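Local coordinates for nird-like protein (Hydrogenobacter thermophilus, PDB 4CH7) that decarboxylates siroheme to 12,18-didecarboxysiroheme in two probable successive steps during heme d1 biosynthesis, at residues A[169-174]-A[205-210]; A[189-194]-A[199-204]; A[237-242]-A[289-294]; A[282-287]-A[305-310]. All coordinates share one frame; numbering follows the deposited sequence.

Interaction 1: residues A[169-174]-A[205-210]; sequences TEEEKR and LEKLSA
E171 OE1 and K207 NZ meet at 2.6 Å, a short salt bridge and the one polar link between 169-174 and 205-210. The ammonium reaches OE1 on its syn side, 28° out of the carboxylate plane, while E171 OE2 stays 4.0 Å from K207 NZ, so a single oxygen does the gripping. E171 sets CG anti to its backbone N (chi1 -179°) and runs straight out to the carboxylate. K207 bends at its last torsion, chi4 -65°, and crosses it at about a right angle. E171 stands in the first turn of helix 170-179, which opens with a capping box: E172 N bonds to T169 OG1 at 3.2 Å, and T169 N to E172 OE1 at 2.8 Å. E172 OE2 is taken by R214 in a second salt bridge. With an alanine in place of E171, K207 would probably lose its counter-charge and its chain would be freer to turn. The selenomethionine M199 touches both E171 and K207, so the ion pair has an apolar neighbour. In this helix-turn-helix domain the contact ties the first helix to helix 201-213 by charge at the surface, where solvent probably screens part of the attraction.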
loop_
_atom_site.group_PDB
_atom_site.type_symbol
_atom_site.label_atom_id
_atom_site.label_comp_id
_atom_site.label_asym_id
_atom_site.label_seq_id
_atom_site.Cartn_x
_atom_site.Cartn_y
_atom_site.Cartn_z
ATOM N N THR A 169 -5.859 -16.154 13.258
ATOM C CA THR A 169 -5.262 -17.379 13.771
ATOM C C THR A 169 -3.984 -17.662 12.992
ATOM O O THR A 169 -3.749 -17.066 11.942
ATOM C CB THR A 169 -6.214 -18.580 13.632
ATOM O OG1 THR A 169 -6.382 -18.911 12.246
ATOM C CG2 THR A 169 -7.571 -18.262 14.242
ATOM N N GLU A 170 -3.156 -18.563 13.507
ATOM C CA GLU A 170 -1.910 -18.910 12.835
ATOM C C GLU A 170 -2.172 -19.620 11.508
ATOM O O GLU A 170 -1.323 -19.612 10.619
ATOM C CB GLU A 170 -1.029 -19.766 13.744
ATOM C CG GLU A 170 -0.675 -19.094 15.064
ATOM C CD GLU A 170 0.203 -17.870 14.885
ATOM O OE1 GLU A 170 1.103 -17.900 14.021
ATOM O OE2 GLU A 170 -0.003 -16.878 15.616
ATOM N N GLU A 171 -3.349 -20.226 11.377
ATOM C CA GLU A 171 -3.742 -20.855 10.119
ATOM C C GLU A 171 -4.051 -19.795 9.067
ATOM O O GLU A 171 -3.608 -19.897 7.921
ATOM C CB GLU A 171 -4.957 -21.765 10.311
ATOM C CG GLU A 171 -5.391 -22.476 9.035
ATOM C CD GLU A 171 -6.590 -23.374 9.239
ATOM O OE1 GLU A 171 -7.725 -22.857 9.273
ATOM O OE2 GLU A 171 -6.394 -24.600 9.354
ATOM N N GLU A 172 -4.813 -18.779 9.464
ATOM C CA GLU A 172 -5.145 -17.671 8.576
ATOM C C GLU A 172 -3.887 -16.903 8.176
ATOM O O GLU A 172 -3.797 -16.386 7.062
ATOM C CB GLU A 172 -6.165 -16.738 9.238
ATOM C CG GLU A 172 -7.545 -17.365 9.451
ATOM C CD GLU A 172 -8.442 -16.533 10.351
ATOM O OE1 GLU A 172 -7.926 -15.925 11.311
ATOM O OE2 GLU A 172 -9.665 -16.495 10.102
ATOM N N LYS A 173 -2.917 -16.835 9.086
ATOM C CA LYS A 173 -1.629 -16.214 8.793
ATOM C C LYS A 173 -0.895 -16.984 7.702
ATOM O O LYS A 173 -0.359 -16.388 6.768
ATOM C CB LYS A 173 -0.762 -16.145 10.050
ATOM C CG LYS A 173 -1.193 -15.093 11.063
ATOM C CD LYS A 173 -0.150 -14.953 12.164
ATOM C CE LYS A 173 -0.585 -13.952 13.223
ATOM N NZ LYS A 173 0.449 -13.787 14.290
ATOM N N ARG A 174 -0.874 -18.310 7.830
ATOM C CA ARG A 174 -0.261 -19.176 6.824
ATOM C C ARG A 174 -0.983 -19.047 5.485
ATOM O O ARG A 174 -0.348 -18.997 4.431
ATOM C CB ARG A 174 -0.288 -20.638 7.276
ATOM C CG ARG A 174 0.587 -20.954 8.479
ATOM C CD ARG A 174 0.740 -22.462 8.658
ATOM N NE ARG A 174 -0.547 -23.148 8.733
ATOM C CZ ARG A 174 -1.191 -23.408 9.868
ATOM N NH1 ARG A 174 -0.671 -23.039 11.030
ATOM N NH2 ARG A 174 -2.357 -24.039 9.845
ATOM N N LEU A 205 -11.157 -22.408 0.090
ATOM C CA LEU A 205 -12.094 -21.431 -0.457
ATOM C C LEU A 205 -13.099 -20.982 0.599
ATOM O O LEU A 205 -13.517 -19.823 0.631
ATOM C CB LEU A 205 -12.819 -22.016 -1.671
ATOM C CG LEU A 205 -11.942 -22.244 -2.900
ATOM C CD1 LEU A 205 -12.695 -23.002 -3.977
ATOM C CD2 LEU A 205 -11.445 -20.917 -3.430
ATOM N N GLU A 206 -13.476 -21.919 1.464
ATOM C CA GLU A 206 -14.363 -21.645 2.587
ATOM C C GLU A 206 -13.760 -20.570 3.488
ATOM O O GLU A 206 -14.443 -19.628 3.897
ATOM C CB GLU A 206 -14.579 -22.934 3.380
ATOM C CG GLU A 206 -15.621 -22.854 4.479
ATOM C CD GLU A 206 -15.828 -24.191 5.163
ATOM O OE1 GLU A 206 -16.506 -25.058 4.575
ATOM O OE2 GLU A 206 -15.310 -24.371 6.285
ATOM N N LYS A 207 -12.472 -20.714 3.780
ATOM C CA LYS A 207 -11.760 -19.777 4.639
ATOM C C LYS A 207 -11.492 -18.450 3.939
ATOM O O LYS A 207 -11.550 -17.390 4.560
ATOM C CB LYS A 207 -10.451 -20.400 5.118
ATOM C CG LYS A 207 -10.659 -21.611 6.007
ATOM C CD LYS A 207 -9.411 -22.460 6.100
ATOM C CE LYS A 207 -9.707 -23.738 6.854
ATOM N NZ LYS A 207 -10.063 -23.489 8.279
ATOM N N LEU A 208 -11.193 -18.512 2.646
ATOM C CA LEU A 208 -10.966 -17.308 1.857
ATOM C C LEU A 208 -12.246 -16.486 1.748
ATOM O O LEU A 208 -12.212 -15.258 1.822
ATOM C CB LEU A 208 -10.432 -17.667 0.471
ATOM C CG LEU A 208 -8.997 -18.186 0.456
ATOM C CD1 LEU A 208 -8.556 -18.533 -0.950
ATOM C CD2 LEU A 208 -8.068 -17.156 1.066
ATOM N N SER A 209 -13.373 -17.172 1.586
ATOM C CA SER A 209 -14.671 -16.515 1.532
ATOM C C SER A 209 -14.959 -15.776 2.835
ATOM O O SER A 209 -15.391 -14.628 2.819
ATOM C CB SER A 209 -15.773 -17.535 1.244
ATOM O OG SER A 209 -15.518 -18.230 0.041
ATOM N N ALA A 210 -14.703 -16.438 3.959
ATOM C CA ALA A 210 -14.937 -15.851 5.276
ATOM C C ALA A 210 -14.077 -14.611 5.503
ATOM O O ALA A 210 -14.539 -13.625 6.079
ATOM C CB ALA A 210 -14.682 -16.879 6.364
#

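Interaction 2: residues A[189-194]-A[199-204]; sequences PFLEYA and MSEEEL
A194, E201 and L204 lose the most surface where helix 191-196 turns into helix 201-213. A194 sits at the joint: its O accepts from M199 N at 2.9 Å, nearly straight at 172°, and its CB lies against S200 O at 3.6 Å, close by the start of the second helix. That start is fixed by a capping box, with E203 N bonded to S200 OG and S200 N to E203 OE1. L204 fills the angle between the helices with one methyl. Its CG is anti to the backbone N (chi1 176°), and CD2 comes to 3.7 Å from Y193 CB and 4.2 Å from A194 CB, at the edge of the F190 ring. E201 lays its chain obliquely across L191, with CD 3.6 Å from L191 CD1. Its carboxylate is held at both oxygens: OE1 pairs with R188, and OE2 accepts at 2.7 Å from a water whose oxygen in turn takes F190 N at 2.9 Å. This is the turn of the helix-turn-helix, with helix 201-213 where DNA-binding relatives carry the recognition helix. Y193 rests on I178 and T179 of helix 170-179, and F190 packs on L205 and L208, so all three helices share the one core.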
loop_
_atom_site.group_PDB
_atom_site.type_symbol
_atom_site.label_atom_id
_atom_site.label_comp_id
_atom_site.label_asym_id
_atom_site.label_seq_id
_atom_site.Cartn_x
_atom_site.Cartn_y
_atom_site.Cartn_z
ATOM N N PRO A 189 -6.230 -22.870 -9.672
ATOM C CA PRO A 189 -5.248 -21.987 -9.028
ATOM C C PRO A 189 -5.275 -22.008 -7.501
ATOM O O PRO A 189 -4.438 -21.353 -6.882
ATOM C CB PRO A 189 -5.647 -20.600 -9.537
ATOM C CG PRO A 189 -7.127 -20.705 -9.779
ATOM C CD PRO A 189 -7.364 -22.118 -10.245
ATOM N N PHE A 190 -6.216 -22.734 -6.905
ATOM C CA PHE A 190 -6.270 -22.856 -5.453
ATOM C C PHE A 190 -5.771 -24.224 -4.995
ATOM O O PHE A 190 -5.587 -24.456 -3.799
ATOM C CB PHE A 190 -7.699 -22.646 -4.948
ATOM C CG PHE A 190 -8.206 -21.245 -5.119
ATOM C CD1 PHE A 190 -7.829 -20.250 -4.230
ATOM C CD2 PHE A 190 -9.070 -20.924 -6.158
ATOM C CE1 PHE A 190 -8.294 -18.949 -4.378
ATOM C CE2 PHE A 190 -9.543 -19.627 -6.316
ATOM C CZ PHE A 190 -9.156 -18.638 -5.422
ATOM N N LEU A 191 -5.553 -25.123 -5.951
ATOM C CA LEU A 191 -5.207 -26.512 -5.646
ATOM C C LEU A 191 -3.860 -26.672 -4.943
ATOM O O LEU A 191 -3.785 -27.288 -3.878
ATOM C CB LEU A 191 -5.240 -27.373 -6.910
ATOM C CG LEU A 191 -4.969 -28.857 -6.666
ATOM C CD1 LEU A 191 -5.944 -29.398 -5.636
ATOM C CD2 LEU A 191 -5.053 -29.656 -7.956
ATOM N N GLU A 192 -2.800 -26.137 -5.543
ATOM C CA GLU A 192 -1.468 -26.238 -4.952
ATOM C C GLU A 192 -1.397 -25.583 -3.577
ATOM O O GLU A 192 -0.770 -26.120 -2.661
ATOM C CB GLU A 192 -0.402 -25.650 -5.880
ATOM C CG GLU A 192 0.135 -26.640 -6.901
ATOM C CD GLU A 192 0.538 -27.964 -6.275
ATOM O OE1 GLU A 192 1.224 -27.956 -5.232
ATOM O OE2 GLU A 192 0.159 -29.016 -6.827
ATOM N N TYR A 193 -2.042 -24.427 -3.442
ATOM C CA TYR A 193 -2.161 -23.748 -2.154
ATOM C C TYR A 193 -2.800 -24.669 -1.121
ATOM O O TYR A 193 -2.318 -24.790 0.004
ATOM C CB TYR A 193 -3.019 -22.488 -2.292
ATOM C CG TYR A 193 -2.355 -21.332 -3.012
ATOM C CD1 TYR A 193 -0.974 -21.238 -3.096
ATOM C CD2 TYR A 193 -3.116 -20.328 -3.598
ATOM C CE1 TYR A 193 -0.369 -20.181 -3.750
ATOM C CE2 TYR A 193 -2.518 -19.268 -4.254
ATOM C CZ TYR A 193 -1.145 -19.200 -4.327
ATOM O OH TYR A 193 -0.544 -18.146 -4.977
ATOM N N ALA A 194 -3.891 -25.315 -1.517
ATOM C CA ALA A 194 -4.626 -26.216 -0.637
ATOM C C ALA A 194 -3.779 -27.410 -0.200
ATOM O O ALA A 194 -3.813 -27.809 0.967
ATOM C CB ALA A 194 -5.904 -26.685 -1.314
HETATM N N MSE A 199 -5.060 -29.097 3.218
HETATM C CA MSE A 199 -6.515 -29.082 3.237
HETATM C C MSE A 199 -7.069 -29.205 1.822
HETATM O O MSE A 199 -6.319 -29.144 0.846
HETATM C CB MSE A 199 -7.039 -27.814 3.926
HETATM C CG MSE A 199 -6.633 -26.502 3.263
HETATM SE SE MSE A 199 -7.463 -24.934 4.074
HETATM C CE MSE A 199 -6.201 -24.597 5.496
ATOM N N SER A 200 -8.380 -29.393 1.716
ATOM C CA SER A 200 -9.028 -29.453 0.415
ATOM C C SER A 200 -9.169 -28.045 -0.151
ATOM O O SER A 200 -9.006 -27.058 0.573
ATOM C CB SER A 200 -10.402 -30.108 0.530
ATOM O OG SER A 200 -11.317 -29.262 1.203
ATOM N N GLU A 201 -9.450 -27.953 -1.449
ATOM C CA GLU A 201 -9.740 -26.669 -2.075
ATOM C C GLU A 201 -10.990 -26.081 -1.442
ATOM O O GLU A 201 -11.067 -24.880 -1.190
ATOM C CB GLU A 201 -9.978 -26.842 -3.575
ATOM C CG GLU A 201 -8.743 -27.133 -4.407
ATOM C CD GLU A 201 -9.096 -27.572 -5.813
ATOM O OE1 GLU A 201 -9.484 -28.743 -5.981
ATOM O OE2 GLU A 201 -8.989 -26.747 -6.744
ATOM N N GLU A 202 -11.970 -26.947 -1.198
ATOM C CA GLU A 202 -13.245 -26.543 -0.622
ATOM C C GLU A 202 -13.043 -25.892 0.742
ATOM O O GLU A 202 -13.682 -24.888 1.059
ATOM C CB GLU A 202 -14.179 -27.750 -0.500
ATOM C CG GLU A 202 -15.604 -27.401 -0.085
ATOM C CD GLU A 202 -16.482 -28.622 0.090
ATOM O OE1 GLU A 202 -16.935 -29.184 -0.927
ATOM O OE2 GLU A 202 -16.719 -29.018 1.249
ATOM N N GLU A 203 -12.143 -26.460 1.539
ATOM C CA GLU A 203 -11.842 -25.917 2.859
ATOM C C GLU A 203 -11.082 -24.592 2.763
ATOM O O GLU A 203 -11.326 -23.678 3.549
ATOM C CB GLU A 203 -11.069 -26.942 3.696
ATOM C CG GLU A 203 -11.921 -28.126 4.156
ATOM C CD GLU A 203 -11.095 -29.280 4.693
ATOM O OE1 GLU A 203 -9.903 -29.379 4.337
ATOM O OE2 GLU A 203 -11.647 -30.093 5.464
ATOM N N LEU A 204 -10.169 -24.490 1.799
ATOM C CA LEU A 204 -9.428 -23.248 1.575
ATOM C C LEU A 204 -10.348 -22.124 1.108
ATOM O O LEU A 204 -10.317 -21.022 1.656
ATOM C CB LEU A 204 -8.303 -23.457 0.558
ATOM C CG LEU A 204 -7.523 -22.199 0.166
ATOM C CD1 LEU A 204 -6.955 -21.518 1.398
ATOM C CD2 LEU A 204 -6.415 -22.515 -0.823
HETATM O O HOH W 1 -8.576 -24.273 -7.703
#

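Interaction 3: residues A[237-242]-A[289-294]; sequences SVWEVP and LLAETI
W239, near the end of strand 233-239, drives its indole against A291 and I294 of helix 284-297. This is strand-to-helix packing in the second ferredoxin-like βαββαβ unit, the AsnC-like ligand-binding domain. Along the strand, S237 comes first. Its hydroxyl belongs to the indole's surroundings: W239 NE1 donates to S237 OG at 2.8 Å, with the oxygen in the ring plane, and S237 OG is bonded onward to A277 O on the next strand. The bond from NE1 helps set the rotation of the indole. W239 then carries the whole interface. With CG anti to the carbonyl carbon (chi1 -53°), the far corner of the six-membered ring reaches the helix. I294 CG2 sits over one face, 4.1 Å from the ring centroid and 28° off its normal, a CH-pi contact. The side chains of W239 and I294 cross at about a right angle, and the ring atom nearest I294 CG2 is W239 CH2, at 3.6 Å. Y303 stacks on the indole, and M279 touches both W239 and I294, which fits the buried setting. The same corner of the ring meets A291: A291 CB touches W239 CH2 at 4.0 Å, while at the ring's edge A291 O lies near the plane, 3.3 Å from W239 CH2.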
loop_
_atom_site.group_PDB
_atom_site.type_symbol
_atom_site.label_atom_id
_atom_site.label_comp_id
_atom_site.label_asym_id
_atom_site.label_seq_id
_atom_site.Cartn_x
_atom_site.Cartn_y
_atom_site.Cartn_z
ATOM N N SER A 237 1.247 16.634 -1.687
ATOM C CA SER A 237 0.682 17.903 -1.251
ATOM C C SER A 237 -0.075 17.667 0.048
ATOM O O SER A 237 -0.885 16.743 0.144
ATOM C CB SER A 237 -0.248 18.481 -2.315
ATOM O OG SER A 237 -1.425 17.708 -2.437
ATOM N N VAL A 238 0.211 18.480 1.058
ATOM C CA VAL A 238 -0.476 18.355 2.338
ATOM C C VAL A 238 -1.296 19.610 2.621
ATOM O O VAL A 238 -0.838 20.726 2.381
ATOM C CB VAL A 238 0.504 18.048 3.493
ATOM C CG1 VAL A 238 1.164 16.698 3.270
ATOM C CG2 VAL A 238 1.555 19.138 3.619
ATOM N N TRP A 239 -2.515 19.421 3.117
ATOM C CA TRP A 239 -3.447 20.530 3.276
ATOM C C TRP A 239 -4.092 20.545 4.655
ATOM O O TRP A 239 -4.403 19.493 5.220
ATOM C CB TRP A 239 -4.540 20.446 2.206
ATOM C CG TRP A 239 -3.997 20.330 0.810
ATOM C CD1 TRP A 239 -3.510 19.207 0.210
ATOM C CD2 TRP A 239 -3.891 21.381 -0.158
ATOM N NE1 TRP A 239 -3.101 19.496 -1.070
ATOM C CE2 TRP A 239 -3.325 20.825 -1.321
ATOM C CE3 TRP A 239 -4.221 22.739 -0.156
ATOM C CZ2 TRP A 239 -3.080 21.584 -2.470
ATOM C CZ3 TRP A 239 -3.974 23.490 -1.293
ATOM C CH2 TRP A 239 -3.411 22.912 -2.433
ATOM N N GLU A 240 -4.288 21.742 5.198
ATOM C CA GLU A 240 -5.095 21.895 6.400
ATOM C C GLU A 240 -6.504 22.298 5.989
ATOM O O GLU A 240 -6.722 23.400 5.481
ATOM C CB GLU A 240 -4.494 22.935 7.342
ATOM C CG GLU A 240 -5.277 23.111 8.635
ATOM C CD GLU A 240 -4.610 24.078 9.589
ATOM O OE1 GLU A 240 -3.366 24.180 9.561
ATOM O OE2 GLU A 240 -5.333 24.741 10.361
ATOM N N VAL A 241 -7.452 21.391 6.196
ATOM C CA VAL A 241 -8.823 21.591 5.753
ATOM C C VAL A 241 -9.782 21.343 6.910
ATOM O O VAL A 241 -9.625 20.367 7.643
ATOM C CB VAL A 241 -9.177 20.630 4.598
ATOM C CG1 VAL A 241 -10.574 20.917 4.063
ATOM C CG2 VAL A 241 -8.153 20.736 3.484
ATOM N N PRO A 242 -10.770 22.238 7.091
ATOM C CA PRO A 242 -11.842 21.963 8.055
ATOM C C PRO A 242 -12.557 20.660 7.700
ATOM O O PRO A 242 -12.959 20.481 6.551
ATOM C CB PRO A 242 -12.786 23.164 7.892
ATOM C CG PRO A 242 -12.382 23.834 6.596
ATOM C CD PRO A 242 -10.913 23.564 6.466
ATOM N N LEU A 289 1.500 25.383 -9.711
ATOM C CA LEU A 289 0.347 26.032 -10.329
ATOM C C LEU A 289 -0.954 25.350 -9.915
ATOM O O LEU A 289 -1.896 26.009 -9.467
ATOM C CB LEU A 289 0.485 26.017 -11.854
ATOM C CG LEU A 289 1.058 27.265 -12.528
ATOM C CD1 LEU A 289 2.304 27.753 -11.810
ATOM C CD2 LEU A 289 1.365 26.995 -13.995
ATOM N N LEU A 290 -0.992 24.029 -10.065
ATOM C CA LEU A 290 -2.159 23.226 -9.702
ATOM C C LEU A 290 -2.536 23.403 -8.232
ATOM O O LEU A 290 -3.712 23.519 -7.893
ATOM C CB LEU A 290 -1.895 21.749 -10.012
ATOM C CG LEU A 290 -2.888 20.714 -9.479
ATOM C CD1 LEU A 290 -4.289 20.988 -9.992
ATOM C CD2 LEU A 290 -2.449 19.303 -9.846
ATOM N N ALA A 291 -1.529 23.422 -7.365
ATOM C CA ALA A 291 -1.747 23.615 -5.936
ATOM C C ALA A 291 -2.281 25.016 -5.643
ATOM O O ALA A 291 -3.208 25.180 -4.848
ATOM C CB ALA A 291 -0.461 23.363 -5.169
ATOM N N GLU A 292 -1.684 26.020 -6.283
ATOM C CA GLU A 292 -2.110 27.411 -6.126
ATOM C C GLU A 292 -3.568 27.619 -6.542
ATOM O O GLU A 292 -4.301 28.378 -5.906
ATOM C CB GLU A 292 -1.198 28.350 -6.928
ATOM C CG GLU A 292 0.202 28.543 -6.345
ATOM C CD GLU A 292 1.123 29.313 -7.276
ATOM O OE1 GLU A 292 0.796 29.440 -8.474
ATOM O OE2 GLU A 292 2.177 29.792 -6.807
ATOM N N THR A 293 -3.977 26.947 -7.616
ATOM C CA THR A 293 -5.356 27.005 -8.095
ATOM C C THR A 293 -6.313 26.470 -7.033
ATOM O O THR A 293 -7.292 27.128 -6.673
ATOM C CB THR A 293 -5.534 26.184 -9.386
ATOM O OG1 THR A 293 -4.574 26.605 -10.365
ATOM C CG2 THR A 293 -6.938 26.360 -9.944
ATOM N N ILE A 294 -6.019 25.266 -6.548
ATOM C CA ILE A 294 -6.787 24.631 -5.483
ATOM C C ILE A 294 -6.851 25.519 -4.245
ATOM O O ILE A 294 -7.920 25.712 -3.663
ATOM C CB ILE A 294 -6.180 23.262 -5.109
ATOM C CG1 ILE A 294 -6.395 22.259 -6.241
ATOM C CG2 ILE A 294 -6.782 22.735 -3.815
ATOM C CD1 ILE A 294 -5.668 20.949 -6.053
#

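Interaction 4: residues A[282-287]-A[305-310]; sequences KGQEEI and LLFSTR
Q284 lays its amide flat on the ring of F307. The two planes are 15° apart, and Q284 CD stands 3.8 Å above the ring, over its centre. The aliphatic part takes part too: Q284 CG is 3.6 Å from F307 CD1 and makes a CH-pi contact with the same face. Its CG lies anti to the carbonyl carbon (chi1 -85°) and the chain is extended beyond, which brings the amide across the ring. One turn along the helix, I287 CD1 meets F307 CE1 obliquely at 4.0 Å, and I287 CG2 touches L305 CD1 at 4.1 Å, so the isoleucine spans two residues of the strand. An alanine in place of F307 would probably open a gap beneath Q284, leaving its amide without a surface to lie on and I287 with less to pack against. Behind this first shell, G283 occupies the N-cap position and K282 N bonds to E286 OE1 at 3.2 Å, from above the carboxylate plane. On the strand side F307 N is bonded to T98 OG1, and T309 and R310 form a classic beta bulge opposite E96. F307 also rests on A235 and K288. Strand 303-314 runs antiparallel between strand 233-239 of its own AsnC-like domain and strand 91-97 of the first one, so helix 284-297 packs on a strand at one of the two seams between the halves of the eight-stranded barrel.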
loop_
_atom_site.group_PDB
_atom_site.type_symbol
_atom_site.label_atom_id
_atom_site.label_comp_id
_atom_site.label_asym_id
_atom_site.label_seq_id
_atom_site.Cartn_x
_atom_site.Cartn_y
_atom_site.Cartn_z
ATOM N N LYS A 282 4.799 17.272 -15.144
ATOM C CA LYS A 282 6.003 17.181 -15.954
ATOM C C LYS A 282 6.929 18.337 -15.596
ATOM O O LYS A 282 7.633 18.882 -16.447
ATOM C CB LYS A 282 5.645 17.159 -17.440
ATOM C CG LYS A 282 4.844 15.916 -17.826
ATOM C CD LYS A 282 4.038 16.103 -19.103
ATOM C CE LYS A 282 4.902 16.013 -20.347
ATOM N NZ LYS A 282 4.074 16.023 -21.586
ATOM N N GLY A 283 6.921 18.686 -14.309
ATOM C CA GLY A 283 7.715 19.778 -13.774
ATOM C C GLY A 283 7.188 20.221 -12.417
ATOM O O GLY A 283 5.984 20.153 -12.167
ATOM N N GLN A 284 8.089 20.665 -11.542
ATOM C CA GLN A 284 7.713 21.156 -10.215
ATOM C C GLN A 284 6.737 22.327 -10.290
ATOM O O GLN A 284 5.665 22.290 -9.683
ATOM C CB GLN A 284 8.951 21.594 -9.425
ATOM C CG GLN A 284 9.689 20.489 -8.678
ATOM C CD GLN A 284 10.525 21.039 -7.538
ATOM O OE1 GLN A 284 10.498 22.236 -7.258
ATOM N NE2 GLN A 284 11.269 20.165 -6.870
ATOM N N GLU A 285 7.128 23.364 -11.026
ATOM C CA GLU A 285 6.341 24.588 -11.167
ATOM C C GLU A 285 4.915 24.301 -11.630
ATOM O O GLU A 285 3.965 24.965 -11.211
ATOM C CB GLU A 285 7.025 25.536 -12.155
ATOM C CG GLU A 285 6.328 26.874 -12.331
ATOM C CD GLU A 285 6.440 27.755 -11.104
ATOM O OE1 GLU A 285 7.456 27.648 -10.385
ATOM O OE2 GLU A 285 5.517 28.560 -10.863
ATOM N N GLU A 286 4.776 23.298 -12.492
ATOM C CA GLU A 286 3.474 22.868 -12.982
ATOM C C GLU A 286 2.586 22.391 -11.832
ATOM O O GLU A 286 1.401 22.722 -11.773
ATOM C CB GLU A 286 3.648 21.755 -14.017
ATOM C CG GLU A 286 2.341 21.203 -14.560
ATOM C CD GLU A 286 2.549 20.050 -15.515
ATOM O OE1 GLU A 286 3.576 20.035 -16.224
ATOM O OE2 GLU A 286 1.684 19.154 -15.550
ATOM N N ILE A 287 3.167 21.611 -10.925
ATOM C CA ILE A 287 2.467 21.157 -9.728
ATOM C C ILE A 287 2.115 22.350 -8.837
ATOM O O ILE A 287 1.002 22.430 -8.309
ATOM C CB ILE A 287 3.310 20.128 -8.937
ATOM C CG1 ILE A 287 3.342 18.782 -9.665
ATOM C CG2 ILE A 287 2.764 19.939 -7.531
ATOM C CD1 ILE A 287 4.267 17.758 -9.033
ATOM N N LEU A 305 4.003 21.750 -0.331
ATOM C CA LEU A 305 4.320 20.800 -1.389
ATOM C C LEU A 305 5.610 20.057 -1.067
ATOM O O LEU A 305 6.701 20.633 -1.118
ATOM C CB LEU A 305 4.430 21.510 -2.741
ATOM C CG LEU A 305 3.141 22.149 -3.261
ATOM C CD1 LEU A 305 3.350 22.789 -4.627
ATOM C CD2 LEU A 305 2.026 21.123 -3.317
ATOM N N LEU A 306 5.478 18.780 -0.724
ATOM C CA LEU A 306 6.633 17.959 -0.390
ATOM C C LEU A 306 7.045 17.133 -1.604
ATOM O O LEU A 306 6.592 16.000 -1.782
ATOM C CB LEU A 306 6.335 17.054 0.812
ATOM C CG LEU A 306 6.252 17.711 2.198
ATOM C CD1 LEU A 306 4.963 18.496 2.384
ATOM C CD2 LEU A 306 6.401 16.671 3.294
ATOM N N PHE A 307 7.905 17.711 -2.436
ATOM C CA PHE A 307 8.334 17.065 -3.672
ATOM C C PHE A 307 9.228 15.859 -3.417
ATOM O O PHE A 307 10.133 15.911 -2.587
ATOM C CB PHE A 307 9.064 18.065 -4.572
ATOM C CG PHE A 307 8.179 19.151 -5.117
ATOM C CD1 PHE A 307 7.507 18.973 -6.317
ATOM C CD2 PHE A 307 8.026 20.352 -4.437
ATOM C CE1 PHE A 307 6.689 19.970 -6.829
ATOM C CE2 PHE A 307 7.211 21.355 -4.942
ATOM C CZ PHE A 307 6.542 21.162 -6.140
ATOM N N SER A 308 8.966 14.776 -4.142
ATOM C CA SER A 308 9.819 13.594 -4.096
ATOM C C SER A 308 11.066 13.832 -4.944
ATOM O O SER A 308 10.982 13.909 -6.169
ATOM C CB SER A 308 9.054 12.368 -4.599
ATOM O OG SER A 308 9.938 11.331 -4.988
ATOM N N THR A 309 12.216 13.966 -4.291
ATOM C CA THR A 309 13.468 14.222 -4.999
ATOM C C THR A 309 14.345 12.974 -5.076
ATOM O O THR A 309 15.361 12.963 -5.775
ATOM C CB THR A 309 14.254 15.389 -4.366
ATOM O OG1 THR A 309 14.434 15.151 -2.964
ATOM C CG2 THR A 309 13.500 16.696 -4.557
ATOM N N ARG A 310 13.940 11.931 -4.355
ATOM C CA ARG A 310 14.608 10.630 -4.405
ATOM C C ARG A 310 13.655 9.497 -4.035
ATOM O O ARG A 310 12.778 9.663 -3.185
ATOM C CB ARG A 310 15.824 10.588 -3.470
ATOM C CG ARG A 310 17.121 11.088 -4.081
ATOM C CD ARG A 310 18.342 10.445 -3.435
ATOM N NE ARG A 310 18.468 9.032 -3.784
ATOM C CZ ARG A 310 19.566 8.307 -3.590
ATOM N NH1 ARG A 310 20.641 8.860 -3.048
ATOM N NH2 ARG A 310 19.588 7.027 -3.936
#

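Overall arrangement
The four contacts fall into two pairs on opposite sides of the chain's centre. Interactions 1 and 2 both use helix 201-213 of the second helix-turn-helix domain and touch through F190 and M199; the first is a lone ion pair at the surface, the second a buried turn mixing apolar packing with a backbone bond and a water. Interactions 3 and 4 share helix 284-297 and reach neighbouring strands of the barrel, meeting where L305 packs on S237 and A291. Neither has a hydrogen bond across its segments: aromatic rings carry most of the packing, aliphatic contacts the rest, fully buried in 3 and partly in 4. Contact centres in one pair lie 42 to 49 Å from those in the other.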